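Local coordinates for protein alternansucrase (Leuconostoc mesenteroides, PDB 6HVG) that belongs to glycoside hydrolase family 70, pairing a TIM-barrel-type catalytic core and a calcium site with choline-binding-type repeats, at residues Glu520-Gln528 and Arg1174-Thr1185; Leu555-Asp563 and Ala622-Leu630. All blocks are in the same frame, centred on the assembly; numbering follows the deposited sequence.

Contact 1: residues Glu520-Gln528 and Arg1174-Thr1185; sequences EDEAFDGLQ and RVDERGNQLKDT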
ATOM      1  N   GLU A 520      11.109  -9.058 -11.241  1.00 48.52           N
ATOM      2  CA  GLU A 520      10.612  -9.253  -9.873  1.00 50.56           C
ATOM      3  C   GLU A 520       9.096  -9.042  -9.747  1.00 50.42           C
ATOM      4  O   GLU A 520       8.547  -9.202  -8.670  1.00 51.03           O
ATOM      5  CB  GLU A 520      11.362  -8.352  -8.879  1.00 48.66           C
ATOM      6  CG  GLU A 520      12.822  -8.728  -8.724  1.00 48.25           C
ATOM      7  CD  GLU A 520      13.538  -7.924  -7.677  1.00 47.97           C
ATOM      8  OE1 GLU A 520      12.967  -6.944  -7.200  1.00 45.09           O
ATOM      9  OE2 GLU A 520      14.693  -8.258  -7.346  1.00 52.35           O
ATOM     10  N   ASP A 521       8.441  -8.679 -10.851  1.00 50.69           N
ATOM     11  CA  ASP A 521       6.995  -8.533 -10.896  1.00 48.45           C
ATOM     12  C   ASP A 521       6.454  -7.579  -9.828  1.00 50.20           C
ATOM     13  O   ASP A 521       5.559  -7.934  -9.072  1.00 51.82           O
ATOM     14  CB  ASP A 521       6.346  -9.912 -10.777  1.00 50.47           C
ATOM     15  CG  ASP A 521       6.600 -10.790 -11.999  1.00 54.59           C
ATOM     16  OD1 ASP A 521       7.018 -10.268 -13.054  1.00 54.67           O
ATOM     17  OD2 ASP A 521       6.374 -12.019 -11.899  1.00 59.84           O
ATOM     18  N   GLU A 522       7.025  -6.382  -9.759  1.00 50.70           N
ATOM     19  CA  GLU A 522       6.521  -5.333  -8.896  1.00 48.06           C
ATOM     20  C   GLU A 522       5.003  -5.255  -9.013  1.00 49.02           C
ATOM     21  O   GLU A 522       4.464  -5.240 -10.105  1.00 53.02           O
ATOM     22  CB  GLU A 522       7.149  -3.979  -9.256  1.00 47.90           C
ATOM     23  CG  GLU A 522       7.039  -2.928  -8.150  1.00 50.28           C
ATOM     24  CD  GLU A 522       7.717  -1.612  -8.487  1.00 51.80           C
ATOM     25  OE1 GLU A 522       7.542  -1.122  -9.624  1.00 56.50           O
ATOM     26  OE2 GLU A 522       8.454  -1.078  -7.632  1.00 51.49           O
ATOM     27  N   ALA A 523       4.320  -5.243  -7.877  1.00 48.73           N
ATOM     28  CA  ALA A 523       2.863  -5.098  -7.815  1.00 50.28           C
ATOM     29  C   ALA A 523       2.488  -4.247  -6.607  1.00 52.55           C
ATOM     30  O   ALA A 523       3.238  -4.189  -5.641  1.00 53.26           O
ATOM     31  CB  ALA A 523       2.202  -6.459  -7.700  1.00 49.16           C
ATOM     32  N   PHE A 524       1.326  -3.607  -6.641  1.00 53.04           N
ATOM     33  CA  PHE A 524       0.942  -2.719  -5.541  1.00 53.60           C
ATOM     34  C   PHE A 524      -0.435  -2.990  -4.984  1.00 53.14           C
ATOM     35  O   PHE A 524      -1.003  -2.179  -4.300  1.00 54.97           O
ATOM     36  CB  PHE A 524       1.046  -1.274  -5.976  1.00 52.12           C
ATOM     37  CG  PHE A 524       2.442  -0.857  -6.333  1.00 54.96           C
ATOM     38  CD1 PHE A 524       2.906  -0.970  -7.633  1.00 53.96           C
ATOM     39  CD2 PHE A 524       3.285  -0.348  -5.366  1.00 55.59           C
ATOM     40  CE1 PHE A 524       4.186  -0.567  -7.962  1.00 54.22           C
ATOM     41  CE2 PHE A 524       4.572   0.053  -5.689  1.00 57.56           C
ATOM     42  CZ  PHE A 524       5.022  -0.055  -6.992  1.00 54.32           C
ATOM     43  N   ASP A 525      -0.959  -4.170  -5.217  1.00 55.71           N
ATOM     44  CA  ASP A 525      -2.243  -4.449  -4.662  1.00 58.30           C
ATOM     45  C   ASP A 525      -2.061  -4.974  -3.230  1.00 55.01           C
ATOM     46  O   ASP A 525      -1.129  -5.716  -2.935  1.00 56.59           O
ATOM     47  CB  ASP A 525      -3.045  -5.379  -5.582  1.00 64.52           C
ATOM     48  CG  ASP A 525      -2.526  -6.781  -5.582  1.00 70.71           C
ATOM     49  OD1 ASP A 525      -2.854  -7.521  -4.606  1.00 77.03           O
ATOM     50  OD2 ASP A 525      -1.800  -7.129  -6.553  1.00 65.37           O
ATOM     51  N   GLY A 526      -2.975  -4.573  -2.353  1.00 52.39           N
ATOM     52  CA  GLY A 526      -2.937  -4.945  -0.947  1.00 47.38           C
ATOM     53  C   GLY A 526      -1.731  -4.320  -0.276  1.00 51.78           C
ATOM     54  O   GLY A 526      -1.254  -3.245  -0.705  1.00 51.99           O
ATOM     55  N   LEU A 527      -1.196  -5.007   0.737  1.00 48.45           N
ATOM     56  CA  LEU A 527      -0.052  -4.481   1.478  1.00 47.67           C
ATOM     57  C   LEU A 527       1.197  -4.351   0.629  1.00 48.55           C
ATOM     58  O   LEU A 527       2.175  -3.707   1.029  1.00 53.95           O
ATOM     59  CB  LEU A 527       0.248  -5.354   2.667  1.00 49.46           C
ATOM     60  CG  LEU A 527      -0.851  -5.464   3.733  1.00 50.08           C
ATOM     61  CD1 LEU A 527      -0.314  -6.350   4.849  1.00 51.56           C
ATOM     62  CD2 LEU A 527      -1.281  -4.119   4.287  1.00 46.06           C
ATOM     63  N   GLN A 528       1.159  -4.924  -0.569  1.00 50.23           N
ATOM     64  CA  GLN A 528       2.219  -4.719  -1.537  1.00 50.65           C
ATOM     65  C   GLN A 528       2.340  -3.254  -1.899  1.00 50.61           C
ATOM     66  O   GLN A 528       3.398  -2.790  -2.329  1.00 53.50           O
ATOM     67  CB  GLN A 528       1.972  -5.549  -2.779  1.00 50.06           C
ATOM     68  CG  GLN A 528       2.036  -7.047  -2.533  1.00 51.10           C
ATOM     69  CD  GLN A 528       1.855  -7.855  -3.782  1.00 50.51           C
ATOM     70  OE1 GLN A 528       2.685  -8.661  -4.134  1.00 57.52           O
ATOM     71  NE2 GLN A 528       0.792  -7.610  -4.479  1.00 54.21           N
ATOM     72  N   ARG A1174       8.223 -15.356  -5.345  1.00 49.63           N
ATOM     73  CA  ARG A1174       7.454 -14.102  -5.350  1.00 45.32           C
ATOM     74  C   ARG A1174       6.047 -14.340  -4.862  1.00 43.95           C
ATOM     75  O   ARG A1174       5.339 -15.179  -5.392  1.00 41.83           O
ATOM     76  CB  ARG A1174       7.423 -13.506  -6.737  1.00 44.61           C
ATOM     77  CG  ARG A1174       6.658 -12.209  -6.881  1.00 43.62           C
ATOM     78  CD  ARG A1174       7.466 -11.026  -6.364  1.00 46.52           C
ATOM     79  NE  ARG A1174       6.797  -9.781  -6.676  1.00 46.87           N
ATOM     80  CZ  ARG A1174       5.694  -9.361  -6.062  1.00 50.49           C
ATOM     81  NH1 ARG A1174       5.137 -10.065  -5.066  1.00 47.58           N
ATOM     82  NH2 ARG A1174       5.143  -8.216  -6.437  1.00 52.20           N
ATOM     83  N   VAL A1175       5.665 -13.607  -3.814  1.00 46.81           N
ATOM     84  CA  VAL A1175       4.409 -13.860  -3.100  1.00 45.61           C
ATOM     85  C   VAL A1175       3.683 -12.578  -2.809  1.00 43.86           C
ATOM     86  O   VAL A1175       4.282 -11.493  -2.817  1.00 40.83           O
ATOM     87  CB  VAL A1175       4.642 -14.529  -1.743  1.00 47.08           C
ATOM     88  CG1 VAL A1175       5.107 -15.954  -1.915  1.00 48.71           C
ATOM     89  CG2 VAL A1175       5.652 -13.743  -0.924  1.00 49.09           C
ATOM     90  N   ASP A1176       2.386 -12.728  -2.536  1.00 45.50           N
ATOM     91  CA  ASP A1176       1.539 -11.624  -2.081  1.00 46.63           C
ATOM     92  C   ASP A1176       1.574 -11.545  -0.561  1.00 47.30           C
ATOM     93  O   ASP A1176       2.294 -12.313   0.087  1.00 50.05           O
ATOM     94  CB  ASP A1176       0.108 -11.758  -2.622  1.00 47.45           C
ATOM     95  CG  ASP A1176      -0.633 -12.991  -2.113  1.00 49.59           C
ATOM     96  OD1 ASP A1176      -0.249 -13.587  -1.091  1.00 52.85           O
ATOM     97  OD2 ASP A1176      -1.656 -13.359  -2.720  1.00 52.88           O
ATOM     98  N   GLU A1177       0.844 -10.601   0.016  1.00 46.19           N
ATOM     99  CA  GLU A1177       0.929 -10.376   1.464  1.00 46.17           C
ATOM    100  C   GLU A1177       0.671 -11.613   2.312  1.00 46.48           C
ATOM    101  O   GLU A1177       1.239 -11.735   3.397  1.00 48.30           O
ATOM    102  CB  GLU A1177      -0.025  -9.272   1.876  1.00 47.68           C
ATOM    103  CG  GLU A1177      -1.495  -9.651   1.753  1.00 49.23           C
ATOM    104  CD  GLU A1177      -2.381  -8.438   1.831  1.00 45.28           C
ATOM    105  OE1 GLU A1177      -2.284  -7.574   0.940  1.00 44.74           O
ATOM    106  OE2 GLU A1177      -3.137  -8.349   2.794  1.00 45.64           O
ATOM    107  N   ARG A1178      -0.150 -12.534   1.810  1.00 45.73           N
ATOM    108  CA  ARG A1178      -0.432 -13.798   2.510  1.00 45.51           C
ATOM    109  C   ARG A1178       0.581 -14.914   2.268  1.00 46.92           C
ATOM    110  O   ARG A1178       0.396 -16.038   2.746  1.00 52.39           O
ATOM    111  CB  ARG A1178      -1.822 -14.321   2.129  1.00 45.87           C
ATOM    112  CG  ARG A1178      -2.968 -13.445   2.605  1.00 47.39           C
ATOM    113  CD  ARG A1178      -4.307 -14.020   2.214  1.00 47.52           C
ATOM    114  NE  ARG A1178      -5.401 -13.262   2.792  1.00 52.48           N
ATOM    115  CZ  ARG A1178      -5.826 -12.077   2.355  1.00 57.36           C
ATOM    116  NH1 ARG A1178      -5.249 -11.482   1.316  1.00 57.18           N
ATOM    117  NH2 ARG A1178      -6.828 -11.461   2.986  1.00 59.48           N
ATOM    118  N   GLY A1179       1.627 -14.640   1.510  1.00 45.94           N
ATOM    119  CA  GLY A1179       2.623 -15.666   1.220  1.00 49.54           C
ATOM    120  C   GLY A1179       2.193 -16.703   0.187  1.00 49.78           C
ATOM    121  O   GLY A1179       2.729 -17.787   0.136  1.00 51.11           O
ATOM    122  N   ASN A1180       1.222 -16.351  -0.637  1.00 51.72           N
ATOM    123  CA  ASN A1180       0.777 -17.189  -1.725  1.00 49.58           C
ATOM    124  C   ASN A1180       1.459 -16.757  -2.983  1.00 51.17           C
ATOM    125  O   ASN A1180       1.580 -15.575  -3.278  1.00 54.37           O
ATOM    126  CB  ASN A1180      -0.725 -17.085  -1.921  1.00 48.94           C
ATOM    127  CG  ASN A1180      -1.490 -17.672  -0.765  1.00 49.79           C
ATOM    128  OD1 ASN A1180      -1.058 -18.657  -0.165  1.00 45.98           O
ATOM    129  ND2 ASN A1180      -2.633 -17.062  -0.439  1.00 50.81           N
ATOM    130  N   GLN A1181       1.909 -17.740  -3.735  1.00 52.35           N
ATOM    131  CA  GLN A1181       2.664 -17.478  -4.940  1.00 52.89           C
ATOM    132  C   GLN A1181       1.801 -16.647  -5.862  1.00 51.46           C
ATOM    133  O   GLN A1181       0.607 -16.941  -5.990  1.00 50.17           O
ATOM    134  CB  GLN A1181       3.005 -18.828  -5.563  1.00 54.62           C
ATOM    135  CG  GLN A1181       3.839 -18.779  -6.808  1.00 55.38           C
ATOM    136  CD  GLN A1181       4.253 -20.154  -7.260  1.00 56.55           C
ATOM    137  OE1 GLN A1181       4.657 -20.988  -6.456  1.00 54.98           O
ATOM    138  NE2 GLN A1181       4.219 -20.375  -8.565  1.00 59.20           N
ATOM    139  N   LEU A1182       2.382 -15.624  -6.495  1.00 49.66           N
ATOM    140  CA  LEU A1182       1.630 -14.827  -7.485  1.00 51.53           C
ATOM    141  C   LEU A1182       1.216 -15.748  -8.609  1.00 58.20           C
ATOM    142  O   LEU A1182       1.926 -16.704  -8.905  1.00 67.05           O
ATOM    143  CB  LEU A1182       2.439 -13.657  -8.053  1.00 48.13           C
ATOM    144  CG  LEU A1182       2.589 -12.366  -7.251  1.00 50.39           C
ATOM    145  CD1 LEU A1182       3.292 -11.321  -8.106  1.00 52.87           C
ATOM    146  CD2 LEU A1182       1.279 -11.794  -6.744  1.00 52.88           C
ATOM    147  N   LYS A1183       0.059 -15.492  -9.211  1.00 68.60           N
ATOM    148  CA  LYS A1183      -0.522 -16.416 -10.217  1.00 72.08           C
ATOM    149  C   LYS A1183       0.375 -16.614 -11.444  1.00 72.52           C
ATOM    150  O   LYS A1183       0.604 -17.747 -11.875  1.00 62.69           O
ATOM    151  CB  LYS A1183      -1.956 -16.003 -10.633  1.00 76.21           C
ATOM    152  CG  LYS A1183      -2.129 -14.575 -11.146  1.00 85.90           C
ATOM    153  CD  LYS A1183      -3.497 -14.362 -11.818  1.00 97.30           C
ATOM    154  CE  LYS A1183      -4.640 -14.117 -10.829  1.00 98.63           C
ATOM    155  NZ  LYS A1183      -4.740 -12.696 -10.375  1.00 95.02           N
ATOM    156  N   ASP A1184       0.905 -15.517 -11.987  1.00 74.73           N
ATOM    157  CA  ASP A1184       1.659 -15.567 -13.250  1.00 78.47           C
ATOM    158  C   ASP A1184       3.119 -15.144 -13.058  1.00 76.29           C
ATOM    159  O   ASP A1184       3.576 -14.172 -13.671  1.00 85.13           O
ATOM    160  CB  ASP A1184       0.973 -14.666 -14.299  1.00 81.04           C
ATOM    161  CG  ASP A1184      -0.507 -15.026 -14.519  1.00 83.33           C
ATOM    162  OD1 ASP A1184      -0.852 -16.230 -14.445  1.00 78.30           O
ATOM    163  OD2 ASP A1184      -1.320 -14.093 -14.759  1.00 80.53           O
ATOM    164  N   THR A1185       3.839 -15.874 -12.213  1.00 62.98           N
ATOM    165  CA  THR A1185       5.214 -15.533 -11.914  1.00 60.74           C
ATOM    166  C   THR A1185       6.165 -16.665 -12.277  1.00 57.95           C
ATOM    167  O   THR A1185       5.931 -17.841 -11.966  1.00 52.78           O
ATOM    168  CB  THR A1185       5.452 -15.152 -10.423  1.00 58.83           C
ATOM    169  OG1 THR A1185       6.781 -14.651 -10.261  1.00 51.34           O
ATOM    170  CG2 THR A1185       5.306 -16.380  -9.509  1.00 59.24           C
TER
HETATM  171  O   HOH W   1      -0.706  -8.524  -1.291  1.00 47.16           O

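Contact 2: residues Leu555-Asp563 and Ala622-Leu630; sequences LGRQPINID and AVDNVDADL. With CA (calcium ion), chain C.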
ATOM      1  N   LEU A 555       3.198 -19.362   7.738  1.00 48.00           N
ATOM      2  CA  LEU A 555       2.775 -18.031   7.379  1.00 46.87           C
ATOM      3  C   LEU A 555       1.310 -17.803   7.674  1.00 48.37           C
ATOM      4  O   LEU A 555       0.493 -18.719   7.546  1.00 54.70           O
ATOM      5  CB  LEU A 555       3.014 -17.845   5.901  1.00 46.86           C
ATOM      6  CG  LEU A 555       4.460 -18.063   5.414  1.00 45.95           C
ATOM      7  CD1 LEU A 555       4.601 -17.752   3.926  1.00 47.07           C
ATOM      8  CD2 LEU A 555       5.473 -17.259   6.194  1.00 45.19           C
ATOM      9  N   GLY A 556       0.980 -16.597   8.127  1.00 50.14           N
ATOM     10  CA  GLY A 556      -0.419 -16.173   8.262  1.00 50.69           C
ATOM     11  C   GLY A 556      -1.125 -16.780   9.447  1.00 45.72           C
ATOM     12  O   GLY A 556      -2.328 -16.976   9.400  1.00 46.79           O
ATOM     13  N   ARG A 557      -0.391 -17.060  10.515  1.00 43.70           N
ATOM     14  CA  ARG A 557      -1.016 -17.601  11.707  1.00 46.40           C
ATOM     15  C   ARG A 557      -1.553 -16.472  12.580  1.00 46.21           C
ATOM     16  O   ARG A 557      -1.240 -16.383  13.764  1.00 45.63           O
ATOM     17  CB  ARG A 557      -0.039 -18.494  12.487  1.00 46.70           C
ATOM     18  CG  ARG A 557       0.399 -19.716  11.701  1.00 46.48           C
ATOM     19  CD  ARG A 557      -0.795 -20.567  11.289  1.00 45.27           C
ATOM     20  NE  ARG A 557      -0.360 -21.808  10.641  1.00 46.71           N
ATOM     21  CZ  ARG A 557      -0.065 -22.949  11.262  1.00 44.45           C
ATOM     22  NH1 ARG A 557      -0.128 -23.059  12.582  1.00 47.02           N
ATOM     23  NH2 ARG A 557       0.315 -23.982  10.560  1.00 43.09           N
ATOM     24  N   GLN A 558      -2.431 -15.665  12.003  1.00 45.96           N
ATOM     25  CA  GLN A 558      -3.083 -14.579  12.744  1.00 45.00           C
ATOM     26  C   GLN A 558      -4.068 -15.208  13.707  1.00 45.72           C
ATOM     27  O   GLN A 558      -4.256 -16.429  13.667  1.00 47.13           O
ATOM     28  CB  GLN A 558      -3.771 -13.585  11.817  1.00 41.38           C
ATOM     29  CG  GLN A 558      -4.862 -14.183  10.968  1.00 42.75           C
ATOM     30  CD  GLN A 558      -5.632 -13.151  10.175  1.00 42.80           C
ATOM     31  OE1 GLN A 558      -5.613 -11.957  10.487  1.00 43.67           O
ATOM     32  NE2 GLN A 558      -6.371 -13.619   9.172  1.00 41.62           N
ATOM     33  N   PRO A 559      -4.681 -14.404  14.613  1.00 45.64           N
ATOM     34  CA  PRO A 559      -5.585 -15.008  15.606  1.00 45.65           C
ATOM     35  C   PRO A 559      -6.619 -15.971  15.005  1.00 45.20           C
ATOM     36  O   PRO A 559      -6.707 -17.122  15.438  1.00 45.80           O
ATOM     37  CB  PRO A 559      -6.227 -13.797  16.263  1.00 45.56           C
ATOM     38  CG  PRO A 559      -5.154 -12.748  16.175  1.00 43.72           C
ATOM     39  CD  PRO A 559      -4.436 -12.980  14.900  1.00 43.08           C
ATOM     40  N   ILE A 560      -7.336 -15.531  13.977  1.00 44.21           N
ATOM     41  CA  ILE A 560      -8.381 -16.358  13.388  1.00 46.62           C
ATOM     42  C   ILE A 560      -7.808 -17.534  12.595  1.00 46.23           C
ATOM     43  O   ILE A 560      -8.546 -18.415  12.203  1.00 48.10           O
ATOM     44  CB  ILE A 560      -9.373 -15.556  12.506  1.00 50.18           C
ATOM     45  CG1 ILE A 560      -8.690 -14.970  11.256  1.00 51.62           C
ATOM     46  CG2 ILE A 560     -10.042 -14.449  13.311  1.00 52.05           C
ATOM     47  CD1 ILE A 560      -9.659 -14.394  10.244  1.00 49.16           C
ATOM     48  N   ASN A 561      -6.504 -17.552  12.348  1.00 46.53           N
ATOM     49  CA  ASN A 561      -5.880 -18.667  11.634  1.00 48.73           C
ATOM     50  C   ASN A 561      -4.700 -19.215  12.371  1.00 49.09           C
ATOM     51  O   ASN A 561      -3.734 -19.661  11.751  1.00 52.61           O
ATOM     52  CB  ASN A 561      -5.418 -18.234  10.233  1.00 49.33           C
ATOM     53  CG  ASN A 561      -4.958 -19.405   9.390  1.00 47.51           C
ATOM     54  OD1 ASN A 561      -5.573 -20.454   9.400  1.00 51.26           O
ATOM     55  ND2 ASN A 561      -3.866 -19.229   8.668  1.00 47.78           N
ATOM     56  N   ILE A 562      -4.757 -19.170  13.693  1.00 51.46           N
ATOM     57  CA  ILE A 562      -3.595 -19.548  14.497  1.00 50.63           C
ATOM     58  C   ILE A 562      -3.200 -21.003  14.221  1.00 52.05           C
ATOM     59  O   ILE A 562      -2.008 -21.338  14.286  1.00 50.61           O
ATOM     60  CB  ILE A 562      -3.835 -19.296  15.999  1.00 49.26           C
ATOM     61  CG1 ILE A 562      -2.533 -19.465  16.782  1.00 49.98           C
ATOM     62  CG2 ILE A 562      -4.930 -20.214  16.517  1.00 49.96           C
ATOM     63  CD1 ILE A 562      -2.604 -18.980  18.214  1.00 50.98           C
ATOM     64  N   ASP A 563      -4.169 -21.852  13.865  1.00 52.86           N
ATOM     65  CA  ASP A 563      -3.891 -23.280  13.601  1.00 56.26           C
ATOM     66  C   ASP A 563      -3.781 -23.660  12.107  1.00 57.49           C
ATOM     67  O   ASP A 563      -3.775 -24.833  11.761  1.00 56.54           O
ATOM     68  CB  ASP A 563      -4.933 -24.169  14.308  1.00 54.81           C
ATOM     69  CG  ASP A 563      -6.344 -24.027  13.728  1.00 53.91           C
ATOM     70  OD1 ASP A 563      -6.558 -23.235  12.789  1.00 51.67           O
ATOM     71  OD2 ASP A 563      -7.248 -24.731  14.217  1.00 53.51           O
ATOM     72  N   ALA A 622       1.002  -4.661  14.932  1.00 42.10           N
ATOM     73  CA  ALA A 622       0.808  -5.497  13.745  1.00 41.22           C
ATOM     74  C   ALA A 622       0.397  -6.914  14.088  1.00 40.48           C
ATOM     75  O   ALA A 622       0.989  -7.877  13.605  1.00 39.76           O
ATOM     76  CB  ALA A 622       2.086  -5.508  12.911  1.00 42.71           C
ATOM     77  N   VAL A 623      -0.616  -7.035  14.932  1.00 40.17           N
ATOM     78  CA  VAL A 623      -1.060  -8.329  15.444  1.00 40.60           C
ATOM     79  C   VAL A 623      -1.419  -9.314  14.331  1.00 40.23           C
ATOM     80  O   VAL A 623      -1.062 -10.486  14.391  1.00 40.75           O
ATOM     81  CB  VAL A 623      -2.272  -8.135  16.381  1.00 44.50           C
ATOM     82  CG1 VAL A 623      -2.946  -9.459  16.747  1.00 47.30           C
ATOM     83  CG2 VAL A 623      -1.835  -7.415  17.651  1.00 45.94           C
ATOM     84  N   ASP A 624      -2.138  -8.834  13.323  1.00 43.20           N
ATOM     85  CA  ASP A 624      -2.611  -9.687  12.253  1.00 44.40           C
ATOM     86  C   ASP A 624      -1.529 -10.079  11.245  1.00 45.82           C
ATOM     87  O   ASP A 624      -1.759 -10.925  10.382  1.00 48.43           O
ATOM     88  CB  ASP A 624      -3.789  -9.011  11.572  1.00 46.87           C
ATOM     89  CG  ASP A 624      -5.024  -8.900  12.490  1.00 48.67           C
ATOM     90  OD1 ASP A 624      -5.110  -9.661  13.489  1.00 48.14           O
ATOM     91  OD2 ASP A 624      -5.920  -8.068  12.192  1.00 49.24           O
ATOM     92  N   ASN A 625      -0.340  -9.481  11.362  1.00 45.34           N
ATOM     93  CA  ASN A 625       0.765  -9.744  10.443  1.00 43.04           C
ATOM     94  C   ASN A 625       1.875 -10.640  11.027  1.00 43.15           C
ATOM     95  O   ASN A 625       2.955 -10.737  10.432  1.00 45.17           O
ATOM     96  CB  ASN A 625       1.377  -8.424  10.028  1.00 44.72           C
ATOM     97  CG  ASN A 625       0.340  -7.395   9.728  1.00 45.21           C
ATOM     98  OD1 ASN A 625      -0.097  -6.677  10.624  1.00 48.11           O
ATOM     99  ND2 ASN A 625      -0.017  -7.264   8.458  1.00 47.20           N
ATOM    100  N   VAL A 626       1.603 -11.272  12.171  1.00 40.91           N
ATOM    101  CA  VAL A 626       2.541 -12.135  12.871  1.00 41.52           C
ATOM    102  C   VAL A 626       1.839 -13.383  13.428  1.00 40.71           C
ATOM    103  O   VAL A 626       0.626 -13.533  13.304  1.00 40.79           O
ATOM    104  CB  VAL A 626       3.226 -11.401  14.041  1.00 45.00           C
ATOM    105  CG1 VAL A 626       3.930 -10.145  13.548  1.00 45.42           C
ATOM    106  CG2 VAL A 626       2.245 -11.085  15.168  1.00 43.72           C
ATOM    107  N   ASP A 627       2.624 -14.295  13.995  1.00 41.92           N
ATOM    108  CA  ASP A 627       2.104 -15.536  14.595  1.00 45.52           C
ATOM    109  C   ASP A 627       1.449 -15.226  15.939  1.00 45.09           C
ATOM    110  O   ASP A 627       2.079 -14.688  16.855  1.00 48.59           O
ATOM    111  CB  ASP A 627       3.226 -16.574  14.770  1.00 45.94           C
ATOM    112  CG  ASP A 627       2.704 -17.972  15.091  1.00 47.12           C
ATOM    113  OD1 ASP A 627       1.853 -18.139  15.988  1.00 49.19           O
ATOM    114  OD2 ASP A 627       3.175 -18.923  14.462  1.00 49.67           O
ATOM    115  N   ALA A 628       0.175 -15.566  16.048  1.00 43.73           N
ATOM    116  CA  ALA A 628      -0.622 -15.179  17.208  1.00 47.54           C
ATOM    117  C   ALA A 628      -0.159 -15.803  18.544  1.00 50.02           C
ATOM    118  O   ALA A 628      -0.627 -15.405  19.609  1.00 51.22           O
ATOM    119  CB  ALA A 628      -2.076 -15.505  16.941  1.00 47.92           C
ATOM    120  N   ASP A 629       0.741 -16.779  18.492  1.00 50.12           N
ATOM    121  CA  ASP A 629       1.389 -17.286  19.703  1.00 50.01           C
ATOM    122  C   ASP A 629       2.007 -16.185  20.547  1.00 45.93           C
ATOM    123  O   ASP A 629       2.064 -16.299  21.765  1.00 48.09           O
ATOM    124  CB  ASP A 629       2.499 -18.273  19.347  1.00 54.63           C
ATOM    125  CG  ASP A 629       1.980 -19.636  18.896  1.00 58.70           C
ATOM    126  OD1 ASP A 629       0.809 -19.989  19.193  1.00 60.07           O
ATOM    127  OD2 ASP A 629       2.784 -20.361  18.261  1.00 58.75           O
ATOM    128  N   LEU A 630       2.470 -15.120  19.905  1.00 42.37           N
ATOM    129  CA  LEU A 630       3.096 -14.030  20.620  1.00 40.25           C
ATOM    130  C   LEU A 630       2.179 -13.400  21.649  1.00 41.62           C
ATOM    131  O   LEU A 630       2.654 -12.851  22.645  1.00 43.35           O
ATOM    132  CB  LEU A 630       3.617 -12.956  19.654  1.00 39.78           C
ATOM    133  CG  LEU A 630       4.778 -13.337  18.738  1.00 40.18           C
ATOM    134  CD1 LEU A 630       5.254 -12.117  17.965  1.00 39.13           C
ATOM    135  CD2 LEU A 630       5.928 -13.956  19.518  1.00 42.51           C
TER
HETATM  136 CA    CA C2000       4.999 -11.084   9.466  1.00 47.20          CA
HETATM  137  O   HOH W   2       6.494 -11.371  11.283  1.00 40.78           O

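Contact 1: residues Glu520-Gln528 and Arg1174-Thr1185
R1174 extends from the end of strand 1166-1175 into the backbone of loop 520-528. The strand belongs to a six-stranded antiparallel sheet, and 1174-1185 starts the connection to its neighbour 1190-1197. With CG anti to the backbone N (chi1 180°) and the chain bent about CB-CG (chi2 78°), the guanidinium presents its edge to the loop. NE donates to E520 O in the guanidinium plane, at 2.7 Å, while NH2 gives a more tilted bond to D521 O, also 2.7 Å away. NH1 meets Q528 OE1 almost head-on at 3.0 Å, the amide turned 74° from the guanidinium; NH2 adds a weak bond to the same oxygen. L1182 CD1 lies 3.7 Å above one guanidinium face, over its centre. The Q528 amide is itself held, because NE2 donates to D525 O at 3.1 Å on a carbonyl lone pair, across the type II' turn 525-528. T1185 OG1 donates to D521 OD2 on its anti side and also bonds F1187 N. Beyond the turn, E1177 reaches past the CB, CG and CD1 of L527, which crosses it at about a right angle, and its OE2 hydrogen-bonds S574 OG. E1177 OE1 accepts L527 N from above the carboxylate plane, at 2.8 Å, and receives a second bond from a water that also bridges E1177 N and D525 O.

Contact 2: residues Leu555-Asp563 and Ala622-Leu630
The methyl of A628 sits at the apolar centre, with I562 CD1 3.7 Å from A628 CB and the ring of P559 packed beside it. I562 CG1 is anti to the backbone N (chi1 -170°), which sends the chain across D629 at about a right angle and brings CD1 to the alanine. P559 CG continues the apolar patch to V623 CG1, 4.0 Å away, and Y668 of helix 665-671 packs on both P559 and I562. Segment 622-630 is a loop of the TIM-barrel-type core, following strand 617-620 and running into helix 629-642; 555-563 belongs to the long loop between strands 534-537 and 580-582. Further out, Q558 OE1 rests against D624 CB at 3.6 Å, the amide and carboxylate planes nearly perpendicular; Q558 NE2 bonds G571 O, and D624 OD2 bonds N662 N. One backbone bond crosses the contact, from A628 N to R557 O at 2.8 Å, and D627 CA makes a CA-H...O contact with the same R557 O. The D627 carboxylate caps the coming helix, its OD1 taking D629 N at 3.1 Å through the anti lone pair. Two residues earlier, N625 O binds the calcium ion at 2.3 Å, beside E575, D581, D1159 and a water. At the polar edge R557 and D627 run side by side, yet R557 NH1 stays 5.6 Å from D627 OD2. Instead NH1 donates to S1229 O and I562 O, while S1229 OG bonds both D627 and D629. The opposite charges are thus joined through S1229 without a direct salt bridge, and any attraction probably acts at longer range.

The centres of the two contacts lie 19 Å apart, and contact 2 is nested within the chain loop that contact 1 closes: 520-528, 555-563 and 622-630 follow in turn, and 1174-1185 comes much later. Contact 1 includes the end of strand 1166-1175 in the six-stranded antiparallel sheet, whereas contact 2 follows strand 617-620 of the eight-stranded parallel barrel. They meet directly where L527 CD1 packs on N625 ND2 at 3.7 Å and G1179 CA on L555 CD1 at 3.9 Å. The calcium site lies at this junction: N625 comes from the barrel loop, D581 from sheet strand 580-582. Residues distant in sequence therefore join sheet and barrel in one family 70 region.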